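Local atomic coordinates of centrosome-associated zinc finger protein Cp190 (Drosophila melanogaster, PDB entry 6ER1), a protein that organises chromatin domains and their boundaries when insulator DNA-binding proteins recruit it, and forms homodimers through its N-terminal BTB domain. Residues 57-61 and 114-119; 60-64 and 77-81. All coordinates share one frame; numbering follows the deposited sequence.

Contact 1 (57-61 and 114-119); sequences CTDYF and EMNMTV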
ATOM      1  N   CYS A  57      -1.509  -3.696   9.950  1.00 16.53           N
ATOM      2  CA  CYS A  57      -1.076  -3.843  11.363  1.00 17.93           C
ATOM      3  C   CYS A  57      -2.167  -4.037  12.372  1.00 16.05           C
ATOM      4  O   CYS A  57      -1.908  -4.531  13.508  1.00 18.46           O
ATOM      5  CB  CYS A  57      -0.247  -2.646  11.835  1.00 19.68           C
ATOM      6  SG  CYS A  57       1.380  -2.598  11.082  1.00 21.03           S
ATOM      7  N   THR A  58      -3.362  -3.581  12.037  1.00 15.81           N
ATOM      8  CA  THR A  58      -4.448  -3.536  13.032  1.00 15.34           C
ATOM      9  C   THR A  58      -5.814  -3.503  12.369  1.00 14.97           C
ATOM     10  O   THR A  58      -5.927  -3.055  11.235  1.00 17.69           O
ATOM     11  CB  THR A  58      -4.288  -2.293  13.947  1.00 16.41           C
ATOM     12  OG1 THR A  58      -5.208  -2.337  15.050  1.00 17.90           O
ATOM     13  CG2 THR A  58      -4.443  -0.987  13.158  1.00 17.01           C
ATOM     14  N   ASP A  59      -6.847  -3.892  13.101  1.00 15.20           N
ATOM     15  CA  ASP A  59      -8.233  -3.603  12.684  1.00 17.72           C
ATOM     16  C   ASP A  59      -8.877  -2.444  13.483  1.00 17.70           C
ATOM     17  O   ASP A  59     -10.038  -2.107  13.279  1.00 19.30           O
ATOM     18  CB  ASP A  59      -9.115  -4.839  12.779  1.00 19.25           C
ATOM     19  CG  ASP A  59      -8.790  -5.847  11.708  1.00 20.99           C
ATOM     20  OD1 ASP A  59      -8.812  -5.419  10.539  1.00 28.29           O
ATOM     21  OD2 ASP A  59      -8.474  -6.999  12.071  1.00 26.73           O
ATOM     22  N   TYR A  60      -8.092  -1.786  14.315  1.00 16.18           N
ATOM     23  CA  TYR A  60      -8.656  -0.737  15.186  1.00 14.71           C
ATOM     24  C   TYR A  60      -9.198   0.442  14.391  1.00 15.06           C
ATOM     25  O   TYR A  60     -10.240   0.997  14.720  1.00 15.33           O
ATOM     26  CB  TYR A  60      -7.623  -0.302  16.155  1.00 15.24           C
ATOM     27  CG  TYR A  60      -8.115   0.657  17.215  1.00 14.79           C
ATOM     28  CD1 TYR A  60      -8.864   0.231  18.314  1.00 15.27           C
ATOM     29  CD2 TYR A  60      -7.758   2.000  17.144  1.00 16.04           C
ATOM     30  CE1 TYR A  60      -9.253   1.133  19.319  1.00 16.97           C
ATOM     31  CE2 TYR A  60      -8.085   2.895  18.149  1.00 16.93           C
ATOM     32  CZ  TYR A  60      -8.830   2.480  19.220  1.00 17.11           C
ATOM     33  OH  TYR A  60      -9.177   3.423  20.173  1.00 21.84           O
ATOM     34  N   PHE A  61      -8.473   0.878  13.351  1.00 16.38           N
ATOM     35  CA  PHE A  61      -8.991   1.968  12.539  1.00 16.17           C
ATOM     36  C   PHE A  61     -10.282   1.554  11.806  1.00 16.08           C
ATOM     37  O   PHE A  61     -11.163   2.380  11.643  1.00 19.70           O
ATOM     38  CB  PHE A  61      -7.943   2.522  11.590  1.00 18.78           C
ATOM     39  CG  PHE A  61      -6.853   3.301  12.275  1.00 17.49           C
ATOM     40  CD1 PHE A  61      -7.014   4.640  12.471  1.00 19.05           C
ATOM     41  CD2 PHE A  61      -5.675   2.709  12.706  1.00 18.89           C
ATOM     42  CE1 PHE A  61      -6.032   5.366  13.073  1.00 19.92           C
ATOM     43  CE2 PHE A  61      -4.689   3.444  13.343  1.00 18.70           C
ATOM     44  CZ  PHE A  61      -4.885   4.767  13.486  1.00 20.92           C
ATOM     45  N   GLU A 114      -4.915  -1.778  23.458  1.00 13.60           N
ATOM     46  CA  GLU A 114      -6.275  -1.431  23.130  1.00 12.86           C
ATOM     47  C   GLU A 114      -6.558  -1.727  21.649  1.00 10.82           C
ATOM     48  O   GLU A 114      -7.721  -2.112  21.345  1.00 13.75           O
ATOM     49  CB  GLU A 114      -6.483   0.097  23.440  1.00 15.07           C
ATOM     50  CG  GLU A 114      -7.808   0.683  22.967  1.00 18.08           C
ATOM     51  CD  GLU A 114      -8.198   2.049  23.473  1.00 24.07           C
ATOM     52  OE1 GLU A 114      -7.680   2.413  24.539  1.00 29.29           O
ATOM     53  OE2 GLU A 114      -9.092   2.722  22.838  1.00 23.97           O
ATOM     54  N   MET A 115      -5.597  -1.553  20.796  1.00 12.50           N
ATOM     55  CA  MET A 115      -5.731  -1.734  19.350  1.00 12.55           C
ATOM     56  C   MET A 115      -5.562  -3.214  18.993  1.00 13.95           C
ATOM     57  O   MET A 115      -5.888  -3.576  17.850  1.00 18.59           O
ATOM     58  CB  MET A 115      -4.651  -1.001  18.582  1.00 13.11           C
ATOM     59  CG  MET A 115      -4.683   0.509  18.743  1.00 14.35           C
ATOM     60  SD  MET A 115      -3.240   1.299  17.975  1.00 17.00           S
ATOM     61  CE  MET A 115      -3.716   1.137  16.294  1.00 16.40           C
ATOM     62  N   ASN A 116      -5.050  -3.998  19.895  1.00 13.10           N
ATOM     63  CA  ASN A 116      -4.527  -5.363  19.659  1.00 12.13           C
ATOM     64  C   ASN A 116      -3.573  -5.324  18.539  1.00 13.16           C
ATOM     65  O   ASN A 116      -3.583  -6.217  17.617  1.00 15.27           O
ATOM     66  CB  ASN A 116      -5.607  -6.441  19.464  1.00 14.98           C
ATOM     67  CG  ASN A 116      -5.024  -7.788  19.725  1.00 15.69           C
ATOM     68  OD1 ASN A 116      -4.290  -8.015  20.679  1.00 17.24           O
ATOM     69  ND2 ASN A 116      -5.329  -8.750  18.770  1.00 17.75           N
ATOM     70  N   MET A 117      -2.671  -4.396  18.431  1.00 12.58           N
ATOM     71  CA  MET A 117      -1.699  -4.269  17.402  1.00 12.39           C
ATOM     72  C   MET A 117      -0.515  -5.125  17.729  1.00 12.60           C
ATOM     73  O   MET A 117       0.542  -4.702  18.214  1.00 13.60           O
ATOM     74  CB  MET A 117      -1.302  -2.800  17.182  1.00 13.33           C
ATOM     75  CG  MET A 117      -0.411  -2.562  16.008  1.00 15.01           C
ATOM     76  SD  MET A 117      -0.234  -0.772  15.754  1.00 20.67           S
ATOM     77  CE  MET A 117       1.071  -0.729  14.574  0.50 15.31           C
ATOM     78  N   THR A 118      -0.644  -6.429  17.404  1.00 12.94           N
ATOM     79  CA  THR A 118       0.300  -7.416  17.794  1.00 13.89           C
ATOM     80  C   THR A 118       1.741  -7.112  17.411  1.00 13.02           C
ATOM     81  O   THR A 118       2.676  -7.336  18.218  1.00 14.88           O
ATOM     82  CB  THR A 118      -0.137  -8.787  17.165  1.00 18.62           C
ATOM     83  OG1 THR A 118      -1.498  -9.023  17.560  1.00 20.56           O
ATOM     84  CG2 THR A 118       0.737  -9.925  17.635  1.00 19.57           C
ATOM     85  N   VAL A 119       1.945  -6.637  16.182  1.00 12.98           N
ATOM     86  CA  VAL A 119       3.307  -6.413  15.733  1.00 13.76           C
ATOM     87  C   VAL A 119       4.007  -5.321  16.600  1.00 13.56           C
ATOM     88  O   VAL A 119       5.184  -5.410  16.839  1.00 15.34           O
ATOM     89  CB  VAL A 119       3.402  -6.098  14.235  1.00 15.76           C
ATOM     90  CG1 VAL A 119       2.717  -4.820  13.856  1.00 17.16           C
ATOM     91  CG2 VAL A 119       4.820  -6.201  13.688  1.00 19.23           C
TER
HETATM   92  O   HOH W   1      -0.193  -6.572  14.170  1.00 19.87           O
HETATM   93  O   HOH W   2      -3.040  -7.323  14.911  1.00 42.75           O
HETATM   94  O   HOH W   3      -6.089  -5.128  15.739  1.00 25.30           O
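In the helical part of this BTB/POZ domain, the link between helices 51-57 and 60-67 runs past the link between helices 105-115 and 118-124, and Y60 and M115, which flank these links, pack where the two meet. CG of M115 sits over one face of the Y60 ring, 4.0 Å from the ring centroid and 22° off the normal, while its SD makes an oblique Met-aromatic contact. With chi3 at 75° the M115 chain bends, bringing CE to 3.9 Å from F61 CE2 and close to T58 CG2. At the far end of the tyrosine, OH donates to OE2 of E114 at 2.8 Å, reaching the carboxylate from above its plane. Further along, in the conformer given, one of two, M117 is extended and its CE lies 3.6 Å from CB of C57, whose SG also touches V119 CG1. W17 of the second subunit packs on both C57 and V119. T58 forms an ST turn, its OG1 accepting from Y60 N at the start of helix 60-67, and N116 closes helix 105-115 with a Schellman motif. Two waters join the segments: one accepts from V119 N and donates to C57 O at 2.7 Å, another runs from D59 N to M115 O. M115 thus supplies much of the apolar packing, while water serves backbone groups of both segments that do not bond to each other directly.

Contact 2 (60-64 and 77-81); sequences YFNVL and MPNEF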
ATOM      1  N   TYR A  60      -8.092  -1.786  14.315  1.00 16.18           N
ATOM      2  CA  TYR A  60      -8.656  -0.737  15.186  1.00 14.71           C
ATOM      3  C   TYR A  60      -9.198   0.442  14.391  1.00 15.06           C
ATOM      4  O   TYR A  60     -10.240   0.997  14.720  1.00 15.33           O
ATOM      5  CB  TYR A  60      -7.623  -0.302  16.155  1.00 15.24           C
ATOM      6  CG  TYR A  60      -8.115   0.657  17.215  1.00 14.79           C
ATOM      7  CD1 TYR A  60      -8.864   0.231  18.314  1.00 15.27           C
ATOM      8  CD2 TYR A  60      -7.758   2.000  17.144  1.00 16.04           C
ATOM      9  CE1 TYR A  60      -9.253   1.133  19.319  1.00 16.97           C
ATOM     10  CE2 TYR A  60      -8.085   2.895  18.149  1.00 16.93           C
ATOM     11  CZ  TYR A  60      -8.830   2.480  19.220  1.00 17.11           C
ATOM     12  OH  TYR A  60      -9.177   3.423  20.173  1.00 21.84           O
ATOM     13  N   PHE A  61      -8.473   0.878  13.351  1.00 16.38           N
ATOM     14  CA  PHE A  61      -8.991   1.968  12.539  1.00 16.17           C
ATOM     15  C   PHE A  61     -10.282   1.554  11.806  1.00 16.08           C
ATOM     16  O   PHE A  61     -11.163   2.380  11.643  1.00 19.70           O
ATOM     17  CB  PHE A  61      -7.943   2.522  11.590  1.00 18.78           C
ATOM     18  CG  PHE A  61      -6.853   3.301  12.275  1.00 17.49           C
ATOM     19  CD1 PHE A  61      -7.014   4.640  12.471  1.00 19.05           C
ATOM     20  CD2 PHE A  61      -5.675   2.709  12.706  1.00 18.89           C
ATOM     21  CE1 PHE A  61      -6.032   5.366  13.073  1.00 19.92           C
ATOM     22  CE2 PHE A  61      -4.689   3.444  13.343  1.00 18.70           C
ATOM     23  CZ  PHE A  61      -4.885   4.767  13.486  1.00 20.92           C
ATOM     24  N   ASN A  62     -10.417   0.254  11.446  1.00 16.89           N
ATOM     25  CA  ASN A  62     -11.662  -0.258  10.896  1.00 16.91           C
ATOM     26  C   ASN A  62     -12.820  -0.067  11.890  1.00 16.74           C
ATOM     27  O   ASN A  62     -13.895   0.396  11.535  1.00 19.91           O
ATOM     28  CB  ASN A  62     -11.568  -1.725  10.428  1.00 20.30           C
ATOM     29  CG  ASN A  62     -10.637  -1.907   9.241  1.00 20.92           C
ATOM     30  OD1 ASN A  62     -10.603  -1.086   8.338  1.00 24.89           O
ATOM     31  ND2 ASN A  62      -9.920  -3.026   9.219  1.00 27.70           N
ATOM     32  N   VAL A  63     -12.560  -0.393  13.142  1.00 15.42           N
ATOM     33  CA  VAL A  63     -13.612  -0.225  14.153  1.00 14.75           C
ATOM     34  C   VAL A  63     -13.933   1.231  14.410  1.00 14.74           C
ATOM     35  O   VAL A  63     -15.099   1.566  14.580  1.00 17.03           O
ATOM     36  CB  VAL A  63     -13.349  -1.076  15.434  1.00 16.97           C
ATOM     37  CG1 VAL A  63     -13.747  -0.401  16.733  0.50 21.78           C
ATOM     38  CG2 VAL A  63     -14.126  -2.380  15.310  0.50 21.90           C
ATOM     39  N   LEU A  64     -12.902   2.090  14.391  1.00 15.38           N
ATOM     40  CA  LEU A  64     -13.155   3.551  14.518  1.00 15.18           C
ATOM     41  C   LEU A  64     -14.052   4.060  13.373  1.00 16.94           C
ATOM     42  O   LEU A  64     -14.973   4.811  13.600  1.00 18.76           O
ATOM     43  CB  LEU A  64     -11.829   4.318  14.552  1.00 16.93           C
ATOM     44  CG  LEU A  64     -10.893   4.094  15.717  1.00 17.04           C
ATOM     45  CD1 LEU A  64      -9.740   5.086  15.658  1.00 18.01           C
ATOM     46  CD2 LEU A  64     -11.612   4.124  17.055  1.00 17.05           C
ATOM     47  N   MET A  77     -11.197  11.339  15.915  1.00 17.39           N
ATOM     48  CA  MET A  77     -10.504  10.402  16.781  1.00 17.60           C
ATOM     49  C   MET A  77     -11.049  10.457  18.213  1.00 17.78           C
ATOM     50  O   MET A  77     -11.382  11.532  18.703  1.00 19.33           O
ATOM     51  CB  MET A  77      -9.012  10.732  16.822  1.00 16.50           C
ATOM     52  CG  MET A  77      -8.304  10.446  15.500  1.00 17.38           C
ATOM     53  SD  MET A  77      -8.355   8.742  14.926  1.00 18.94           S
ATOM     54  CE  MET A  77      -9.825   8.669  13.928  1.00 21.57           C
ATOM     55  N   PRO A  78     -11.138   9.314  18.887  1.00 17.49           N
ATOM     56  CA  PRO A  78     -11.530   9.314  20.285  1.00 17.30           C
ATOM     57  C   PRO A  78     -10.570  10.063  21.211  1.00 18.88           C
ATOM     58  O   PRO A  78      -9.401  10.281  20.885  1.00 18.25           O
ATOM     59  CB  PRO A  78     -11.599   7.837  20.649  1.00 21.66           C
ATOM     60  CG  PRO A  78     -11.231   7.071  19.456  1.00 22.79           C
ATOM     61  CD  PRO A  78     -10.850   7.970  18.365  1.00 18.86           C
ATOM     62  N   ASN A  79     -11.080  10.463  22.371  1.00 23.43           N
ATOM     63  CA  ASN A  79     -10.283  11.240  23.335  1.00 24.58           C
ATOM     64  C   ASN A  79      -9.017  10.543  23.786  1.00 20.88           C
ATOM     65  O   ASN A  79      -7.994  11.207  23.997  1.00 24.89           O
ATOM     66  CB  ASN A  79     -11.129  11.582  24.544  1.00 27.38           C
ATOM     67  CG  ASN A  79     -12.229  12.549  24.212  1.00 35.43           C
ATOM     68  OD1 ASN A  79     -12.152  13.301  23.241  1.00 40.06           O
ATOM     69  ND2 ASN A  79     -13.264  12.549  25.033  1.00 47.08           N
ATOM     70  N   GLU A  80      -9.054   9.210  23.851  1.00 22.07           N
ATOM     71  CA  GLU A  80      -7.878   8.448  24.287  1.00 26.30           C
ATOM     72  C   GLU A  80      -6.890   8.154  23.176  1.00 21.08           C
ATOM     73  O   GLU A  80      -5.889   7.482  23.445  1.00 26.26           O
ATOM     74  CB  GLU A  80      -8.262   7.101  24.949  1.00 27.74           C
ATOM     75  CG  GLU A  80      -8.776   5.966  24.028  1.00 31.33           C
ATOM     76  CD  GLU A  80     -10.267   6.021  23.814  1.00 35.42           C
ATOM     77  OE1 GLU A  80     -10.855   7.138  23.931  1.00 35.56           O
ATOM     78  OE2 GLU A  80     -10.830   4.957  23.504  1.00 38.45           O
ATOM     79  N   PHE A  81      -7.141   8.649  21.954  1.00 18.64           N
ATOM     80  CA  PHE A  81      -6.354   8.254  20.795  1.00 16.40           C
ATOM     81  C   PHE A  81      -6.035   9.496  19.981  1.00 16.59           C
ATOM     82  O   PHE A  81      -6.570   9.748  18.906  1.00 17.70           O
ATOM     83  CB  PHE A  81      -7.167   7.211  19.990  1.00 16.93           C
ATOM     84  CG  PHE A  81      -6.386   6.426  18.979  1.00 16.56           C
ATOM     85  CD1 PHE A  81      -5.373   5.584  19.363  1.00 18.11           C
ATOM     86  CD2 PHE A  81      -6.746   6.461  17.631  1.00 16.53           C
ATOM     87  CE1 PHE A  81      -4.708   4.783  18.443  1.00 17.25           C
ATOM     88  CE2 PHE A  81      -6.088   5.654  16.712  1.00 17.48           C
ATOM     89  CZ  PHE A  81      -5.051   4.833  17.109  1.00 17.40           C
TER
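F81, Y60 and F61 form an aromatic cluster, with L64 packed against F81, where the loop after strand 74-76 of the BTB fold meets helix 60-67. The Y60 edge points into the F81 face: CE2 lies over the ring centre, with centroids 4.9 Å apart and planes at 71°. F61 comes instead to the rim of F81, its CZ 3.6 Å from CE2 of F81, with the two planes inclined at 57°. CD1 of L64 reaches CD2 of F81 at 3.8 Å. An alanine in place of F81 would probably leave the Y60 edge without its aromatic face and open a gap beside F61 CZ and L64 CD1. Around this group, M77 folds back through chi2 (-60°) and brings SD to 4.0 Å from L64 CD1. The type I turn from P78 to F81, in which F81 N donates to P78 O at 3.0 Å, helps to position the ring. Backbone hydrogen bonds tie M77 to Q40, and V86 of helix 83-95 and T111 of helix 105-115 also touch F81. At the first residue of the turn, the pyrrolidine of P78 rests on the other leucine branch, CG standing 3.8 Å from L64 CD2.

How the contacts relate
Both contacts use the start of helix 60-67 and share Y60 and F61, yet contact 1 joins it to the link between two C-terminal helices, contact 2 to the loop leading from the sheet into helix 83-95. In each, buried residues (T58 and M115; L64 and F81) lie inside an exposed glutamate, E114 or E80. Contact 1 mixes methionine packing with a hydrogen bond and bridging water; contact 2 relies on rings and aliphatic branches. Contact 1 reaches the second subunit by apolar packing, segment 60-64 by a hydrogen bond from N62. They merge where SD of M115 packs 3.8 Å from CE1 of F81. Nearer the surface, E114 OE2 and E80 OE2 stand 2.9 Å apart, which may favour a shared proton.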